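PDB 7KMU: jacalin-type lectin domain-containing protein, which probably binds mannose-containing glycans, as a mannose-specific jacalin-related lectin from banana with antiviral and mitogenic activity. Local coordinates for residues 44-48 / 49-53; 126-129 / 130-134. All blocks are in the same frame, centred on the assembly; numbering follows the deposited sequence. Where two conformers were deposited one is given.

Interaction 1 of 2, residues 44-48 / 49-53; sequences FTRYG and LTETQ
F44 and E51 form an antiparallel hydrogen-bonded pair, F44 N to E51 O at 3.0 Å and E51 N to F44 O at 2.9 Å, and R46 closes a second with L49. T45 and T50 are the non-hydrogen-bonded pair between them, their side chains on the face opposite F44, R46 and E51; T45 OG1 lies 2.7 Å from T50 OG1 and bonds to D27. A type I' turn from R46 to L49, with positive phi at Y47 and G48, makes a two-residue β-hairpin joining the end of strand 37-46 to the start of strand 49-56 in one sheet of the jacalin-type β-prism. The F44 ring and E51 run side by side, because chi1 of 60° and 65° sets each CG between backbone N and carbonyl carbon; E51 CG reaches F44 CZ at 3.5 Å, the carboxylate 17° from the ring plane. Q53 CG meets the ring edge, and Q53 NE2 bonds to E51 OE1 on its anti side, tilted well out of the carboxylate plane. R46 lays a guanidinium face over F44 CE2. A water accepts from R46 NH2 and donates to E51 OE2, its oxygen 2.7 Å from each, and P22 and M20 carbonyls hold R46 NH1.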
ATOM      1  N   PHE B  44     -19.678  10.517   4.268  1.00  9.41           N
ATOM      2  CA  PHE B  44     -19.896   9.130   3.933  1.00  9.25           C
ATOM      3  C   PHE B  44     -21.195   8.609   4.502  1.00 11.90           C
ATOM      4  O   PHE B  44     -21.717   9.172   5.468  1.00 11.83           O
ATOM      5  CB  PHE B  44     -18.710   8.287   4.439  1.00 10.53           C
ATOM      6  CG  PHE B  44     -18.513   8.359   5.930  1.00 10.74           C
ATOM      7  CD1 PHE B  44     -17.740   9.366   6.499  1.00 12.10           C
ATOM      8  CD2 PHE B  44     -19.087   7.408   6.772  1.00 13.85           C
ATOM      9  CE1 PHE B  44     -17.576   9.447   7.885  1.00 13.97           C
ATOM     10  CE2 PHE B  44     -18.926   7.491   8.156  1.00 16.01           C
ATOM     11  CZ  PHE B  44     -18.144   8.488   8.700  1.00 13.71           C
ATOM     12  N   THR B  45     -21.663   7.490   3.945  1.00  9.51           N
ATOM     13  CA  THR B  45     -22.918   6.856   4.334  1.00  9.68           C
ATOM     14  C   THR B  45     -22.687   5.430   4.807  1.00 12.92           C
ATOM     15  O   THR B  45     -21.948   4.667   4.179  1.00 12.90           O
ATOM     16  CB  THR B  45     -23.916   6.941   3.188  1.00 12.62           C
ATOM     17  OG1 THR B  45     -24.138   8.318   2.873  1.00 13.68           O
ATOM     18  CG2 THR B  45     -25.272   6.296   3.543  1.00 13.70           C
ATOM     19  N   ARG B  46     -23.338   5.075   5.921  1.00 10.47           N
ATOM     20  CA  ARG B  46     -23.212   3.774   6.556  1.00 10.94           C
ATOM     21  C   ARG B  46     -24.466   3.587   7.430  1.00 12.02           C
ATOM     22  O   ARG B  46     -24.826   4.503   8.160  1.00 11.33           O
ATOM     23  CB  ARG B  46     -21.924   3.841   7.430  1.00 15.52           C
ATOM     24  CG  ARG B  46     -21.549   2.628   8.240  1.00 25.83           C
ATOM     25  CD  ARG B  46     -20.118   2.741   8.751  1.00 22.50           C
ATOM     26  NE  ARG B  46     -19.882   3.786   9.758  1.00 20.12           N
ATOM     27  CZ  ARG B  46     -18.714   4.412   9.915  1.00 21.46           C
ATOM     28  NH1 ARG B  46     -17.699   4.153   9.103  1.00 15.79           N
ATOM     29  NH2 ARG B  46     -18.567   5.327  10.861  1.00 23.06           N
ATOM     30  N   TYR B  47     -25.146   2.427   7.326  1.00 10.81           N
ATOM     31  CA  TYR B  47     -26.305   2.093   8.186  1.00  9.84           C
ATOM     32  C   TYR B  47     -27.442   3.138   8.140  1.00 14.20           C
ATOM     33  O   TYR B  47     -28.081   3.423   9.167  1.00 14.02           O
ATOM     34  CB  TYR B  47     -25.838   1.818   9.631  1.00 10.50           C
ATOM     35  CG  TYR B  47     -24.689   0.834   9.723  1.00 10.86           C
ATOM     36  CD1 TYR B  47     -24.700  -0.355   8.998  1.00 13.17           C
ATOM     37  CD2 TYR B  47     -23.619   1.063  10.578  1.00 11.54           C
ATOM     38  CE1 TYR B  47     -23.643  -1.261   9.077  1.00 13.81           C
ATOM     39  CE2 TYR B  47     -22.567   0.149  10.686  1.00 12.95           C
ATOM     40  CZ  TYR B  47     -22.591  -1.015   9.938  1.00 15.22           C
ATOM     41  OH  TYR B  47     -21.546  -1.910  10.035  1.00 14.53           O
ATOM     42  N   GLY B  48     -27.689   3.662   6.940  1.00 12.31           N
ATOM     43  CA  GLY B  48     -28.759   4.627   6.696  1.00 12.15           C
ATOM     44  C   GLY B  48     -28.487   6.033   7.184  1.00 14.08           C
ATOM     45  O   GLY B  48     -29.406   6.861   7.208  1.00 13.07           O
ATOM     46  N   LEU B  49     -27.231   6.321   7.561  1.00 10.38           N
ATOM     47  CA  LEU B  49     -26.811   7.608   8.095  1.00  9.90           C
ATOM     48  C   LEU B  49     -25.671   8.194   7.301  1.00 12.94           C
ATOM     49  O   LEU B  49     -24.674   7.503   7.054  1.00 13.07           O
ATOM     50  CB  LEU B  49     -26.371   7.446   9.561  1.00 10.53           C
ATOM     51  CG  LEU B  49     -27.521   7.225  10.552  1.00 15.99           C
ATOM     52  CD1 LEU B  49     -27.077   6.382  11.730  1.00 18.48           C
ATOM     53  CD2 LEU B  49     -28.075   8.545  11.032  1.00 18.45           C
ATOM     54  N   THR B  50     -25.810   9.461   6.900  1.00  9.73           N
ATOM     55  CA  THR B  50     -24.760  10.195   6.192  1.00  9.66           C
ATOM     56  C   THR B  50     -24.159  11.185   7.180  1.00 14.57           C
ATOM     57  O   THR B  50     -24.889  11.943   7.840  1.00 13.31           O
ATOM     58  CB  THR B  50     -25.320  10.900   4.951  1.00 11.21           C
ATOM     59  OG1 THR B  50     -25.930   9.942   4.089  1.00 13.38           O
ATOM     60  CG2 THR B  50     -24.246  11.666   4.178  1.00 11.96           C
ATOM     61  N   GLU B  51     -22.833  11.167   7.319  1.00 12.39           N
ATOM     62  CA  GLU B  51     -22.190  12.098   8.233  1.00 13.28           C
ATOM     63  C   GLU B  51     -20.917  12.655   7.641  1.00 15.35           C
ATOM     64  O   GLU B  51     -20.398  12.092   6.682  1.00 12.34           O
ATOM     65  CB  GLU B  51     -21.961  11.481   9.612  1.00 15.62           C
ATOM     66  CG  GLU B  51     -20.993  10.320   9.669  1.00 26.88           C
ATOM     67  CD  GLU B  51     -20.967   9.628  11.018  1.00 48.93           C
ATOM     68  OE1 GLU B  51     -20.566  10.273  12.014  1.00 48.54           O
ATOM     69  OE2 GLU B  51     -21.354   8.439  11.079  1.00 30.79           O
ATOM     70  N   THR B  52     -20.445  13.766   8.210  1.00 14.15           N
ATOM     71  CA  THR B  52     -19.240  14.465   7.789  1.00 13.48           C
ATOM     72  C   THR B  52     -18.265  14.477   8.936  1.00 17.28           C
ATOM     73  O   THR B  52     -18.616  14.843  10.066  1.00 18.19           O
ATOM     74  CB  THR B  52     -19.579  15.890   7.305  1.00 19.84           C
ATOM     75  OG1 THR B  52     -20.540  15.821   6.255  1.00 19.58           O
ATOM     76  CG2 THR B  52     -18.366  16.640   6.799  1.00 19.15           C
ATOM     77  N   GLN B  53     -17.030  14.044   8.662  1.00 11.70           N
ATOM     78  CA  GLN B  53     -15.994  14.064   9.671  1.00 11.29           C
ATOM     79  C   GLN B  53     -14.800  14.822   9.131  1.00 13.23           C
ATOM     80  O   GLN B  53     -14.351  14.529   8.017  1.00 11.67           O
ATOM     81  CB  GLN B  53     -15.581  12.649  10.081  1.00 12.70           C
ATOM     82  CG  GLN B  53     -16.653  11.865  10.838  1.00 18.28           C
ATOM     83  CD  GLN B  53     -16.857  12.311  12.278  1.00 42.09           C
ATOM     84  OE1 GLN B  53     -16.065  13.069  12.862  1.00 36.24           O
ATOM     85  NE2 GLN B  53     -17.930  11.834  12.892  1.00 36.11           N
TER
HETATM   86  O   HOH W   1     -20.234   6.527  12.683  1.00 34.49           O

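Interaction 2 of 2, residues 126-129 / 130-134; sequences GRAG and SFIDA. With EDO (1,2-ethanediol), chain E.
R127 and A134 are joined by two backbone bonds, R127 N to A134 O at 3.0 Å and A134 N to R127 O at 3.2 Å. R127 O has a further, weak and bent bond from D133 N, so D133 and A134 both stand opposite R127: a classic β bulge. W18 NE1 also makes a weak bond to R127 O. The side chains follow suit, R127 CB resting 3.9 Å from D133 CB and about as far from A134 CB. Past the bulge, G129 N meets F131 O at 3.0 Å and closes the loop, with A128 CB packed on I132 CD1 beside it. In the conformer given, R127 NE bonds to the carbonyl of G14, on the loop ahead of strand 16-19.

Against the loop, on the D133 side, lies a 1,2-ethanediol, probably from the crystallisation liquor. Its O1 accepts from F131 N at 2.9 Å, in a nearly straight bond (168°), and donates to D133 OD1 at 2.7 Å; its O2 donates to D133 OD2 at 2.8 Å. Each carboxylate oxygen thus takes one hydroxyl of the diol. The D133 side chain is turned to it by chi1 of -64°, which sets CG beside its own backbone N. F131 CD2 flanks the diol at C1, while S130 CB covers one face of the F131 ring. A diol gripped by the D133 carboxylate and the backbone N-H of F131 resembles the way a sugar's hydroxyls are held in jacalin-related lectins, whose Gly-X-X-X-Asp loop is matched here by G129 to D133; this is consistent with a mannose-binding site at the tip of the hairpin.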
ATOM      1  N   GLY B 126      -5.877   7.635  10.420  1.00  8.34           N
ATOM      2  CA  GLY B 126      -4.560   8.272  10.444  1.00  7.67           C
ATOM      3  C   GLY B 126      -4.284   8.991  11.735  1.00  9.86           C
ATOM      4  O   GLY B 126      -4.817   8.609  12.781  1.00 10.02           O
ATOM      5  N   ARG B 127      -3.435  10.019  11.654  1.00  7.57           N
ATOM      6  CA  ARG B 127      -3.074  10.872  12.786  0.50  7.62           C
ATOM      7  C   ARG B 127      -3.211  12.320  12.326  1.00 10.82           C
ATOM      8  O   ARG B 127      -2.971  12.607  11.149  1.00  9.83           O
ATOM      9  CB  ARG B 127      -1.639  10.589  13.246  0.50  8.87           C
ATOM     10  CG  ARG B 127      -1.413   9.146  13.724  0.50  9.10           C
ATOM     11  CD  ARG B 127      -0.039   8.966  14.336  0.50 12.49           C
ATOM     12  NE  ARG B 127       0.064   9.603  15.651  0.50 12.80           N
ATOM     13  CZ  ARG B 127      -0.106   8.971  16.810  0.50 27.84           C
ATOM     14  NH1 ARG B 127      -0.392   7.675  16.834  0.50 18.71           N
ATOM     15  NH2 ARG B 127       0.026   9.627  17.955  0.50 18.94           N
ATOM     16  N   ALA B 128      -3.605  13.219  13.222  1.00  8.86           N
ATOM     17  CA  ALA B 128      -3.777  14.630  12.851  1.00  8.61           C
ATOM     18  C   ALA B 128      -3.691  15.523  14.059  1.00 12.04           C
ATOM     19  O   ALA B 128      -4.005  15.092  15.164  1.00 12.19           O
ATOM     20  CB  ALA B 128      -5.130  14.843  12.172  1.00  9.44           C
ATOM     21  N   GLY B 129      -3.297  16.763  13.825  1.00  9.45           N
ATOM     22  CA  GLY B 129      -3.222  17.791  14.859  1.00  9.16           C
ATOM     23  C   GLY B 129      -3.501  19.102  14.153  1.00 11.54           C
ATOM     24  O   GLY B 129      -4.629  19.330  13.706  1.00 13.03           O
ATOM     25  N   SER B 130      -2.455  19.922  13.945  1.00  8.96           N
ATOM     26  CA  SER B 130      -2.590  21.130  13.130  1.00  7.95           C
ATOM     27  C   SER B 130      -2.756  20.704  11.665  1.00 10.39           C
ATOM     28  O   SER B 130      -3.406  21.397  10.874  1.00  9.92           O
ATOM     29  CB  SER B 130      -1.323  21.972  13.206  1.00  9.80           C
ATOM     30  OG  SER B 130      -0.912  22.129  14.555  1.00  9.87           O
ATOM     31  N   PHE B 131      -2.115  19.572  11.306  1.00  8.45           N
ATOM     32  CA  PHE B 131      -2.102  19.062   9.932  1.00  7.24           C
ATOM     33  C   PHE B 131      -2.412  17.578   9.892  1.00 10.52           C
ATOM     34  O   PHE B 131      -2.700  16.979  10.933  1.00  9.94           O
ATOM     35  CB  PHE B 131      -0.710  19.312   9.305  1.00  8.86           C
ATOM     36  CG  PHE B 131      -0.107  20.660   9.633  1.00  8.64           C
ATOM     37  CD1 PHE B 131      -0.751  21.839   9.266  1.00 10.38           C
ATOM     38  CD2 PHE B 131       1.094  20.750  10.322  1.00  9.72           C
ATOM     39  CE1 PHE B 131      -0.210  23.085   9.603  1.00 10.98           C
ATOM     40  CE2 PHE B 131       1.644  22.005  10.641  1.00 11.50           C
ATOM     41  CZ  PHE B 131       0.973  23.156  10.298  1.00 10.18           C
ATOM     42  N   ILE B 132      -2.316  16.968   8.690  1.00  7.91           N
ATOM     43  CA  ILE B 132      -2.469  15.523   8.586  1.00  7.11           C
ATOM     44  C   ILE B 132      -1.086  14.899   8.765  1.00  9.76           C
ATOM     45  O   ILE B 132      -0.265  14.925   7.846  1.00  8.98           O
ATOM     46  CB  ILE B 132      -3.145  15.086   7.260  1.00  8.84           C
ATOM     47  CG1 ILE B 132      -4.568  15.675   7.138  1.00  8.56           C
ATOM     48  CG2 ILE B 132      -3.163  13.543   7.122  1.00  8.69           C
ATOM     49  CD1 ILE B 132      -5.582  15.265   8.319  1.00  9.71           C
ATOM     50  N   ASP B 133      -0.810  14.359   9.968  1.00  7.89           N
ATOM     51  CA  ASP B 133       0.474  13.726  10.268  1.00  7.31           C
ATOM     52  C   ASP B 133       0.635  12.414   9.524  1.00  9.76           C
ATOM     53  O   ASP B 133       1.743  12.074   9.106  1.00  9.54           O
ATOM     54  CB  ASP B 133       0.567  13.430  11.777  1.00  8.73           C
ATOM     55  CG  ASP B 133       0.566  14.695  12.615  1.00 12.39           C
ATOM     56  OD1 ASP B 133      -0.522  15.292  12.788  1.00 10.97           O
ATOM     57  OD2 ASP B 133       1.655  15.101  13.070  1.00 12.92           O
ATOM     58  N   ALA B 134      -0.455  11.634   9.434  1.00  7.81           N
ATOM     59  CA  ALA B 134      -0.402  10.298   8.842  1.00  7.52           C
ATOM     60  C   ALA B 134      -1.747   9.894   8.293  1.00  8.98           C
ATOM     61  O   ALA B 134      -2.791  10.392   8.745  1.00  8.32           O
ATOM     62  CB  ALA B 134       0.049   9.286   9.889  1.00  8.36           C
TER
HETATM   63  C1  EDO E 201       0.917  18.417  13.295  1.00 12.30           C
HETATM   64  O1  EDO E 201      -0.421  17.971  13.058  1.00 11.27           O
HETATM   65  C2  EDO E 201       1.309  18.297  14.788  1.00 15.04           C
HETATM   66  O2  EDO E 201       1.387  16.941  15.186  1.00 18.45           O

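In the fold
Both contacts are hairpin ends of one jacalin-like domain, but they sit on different sheets: residues 44-53 belong to the one containing strands 37-46 and 49-56, residues 126-134 to the one containing strands 118-128 and 132-140. Their centres are 22 Å apart and their nearest atoms about 9 Å, without touching. Strand 37-46 connects them nonetheless: F44 to R46 lie at its far end in interaction 1, while I37, D38 and I40 near its start touch I132 or F131 of interaction 2. Only interaction 2 holds the diol. Interaction 1 lies further out, about 17 Å from the chain centre against 11 Å, and its tight turn contributes nothing to the diol's hydrogen bonds.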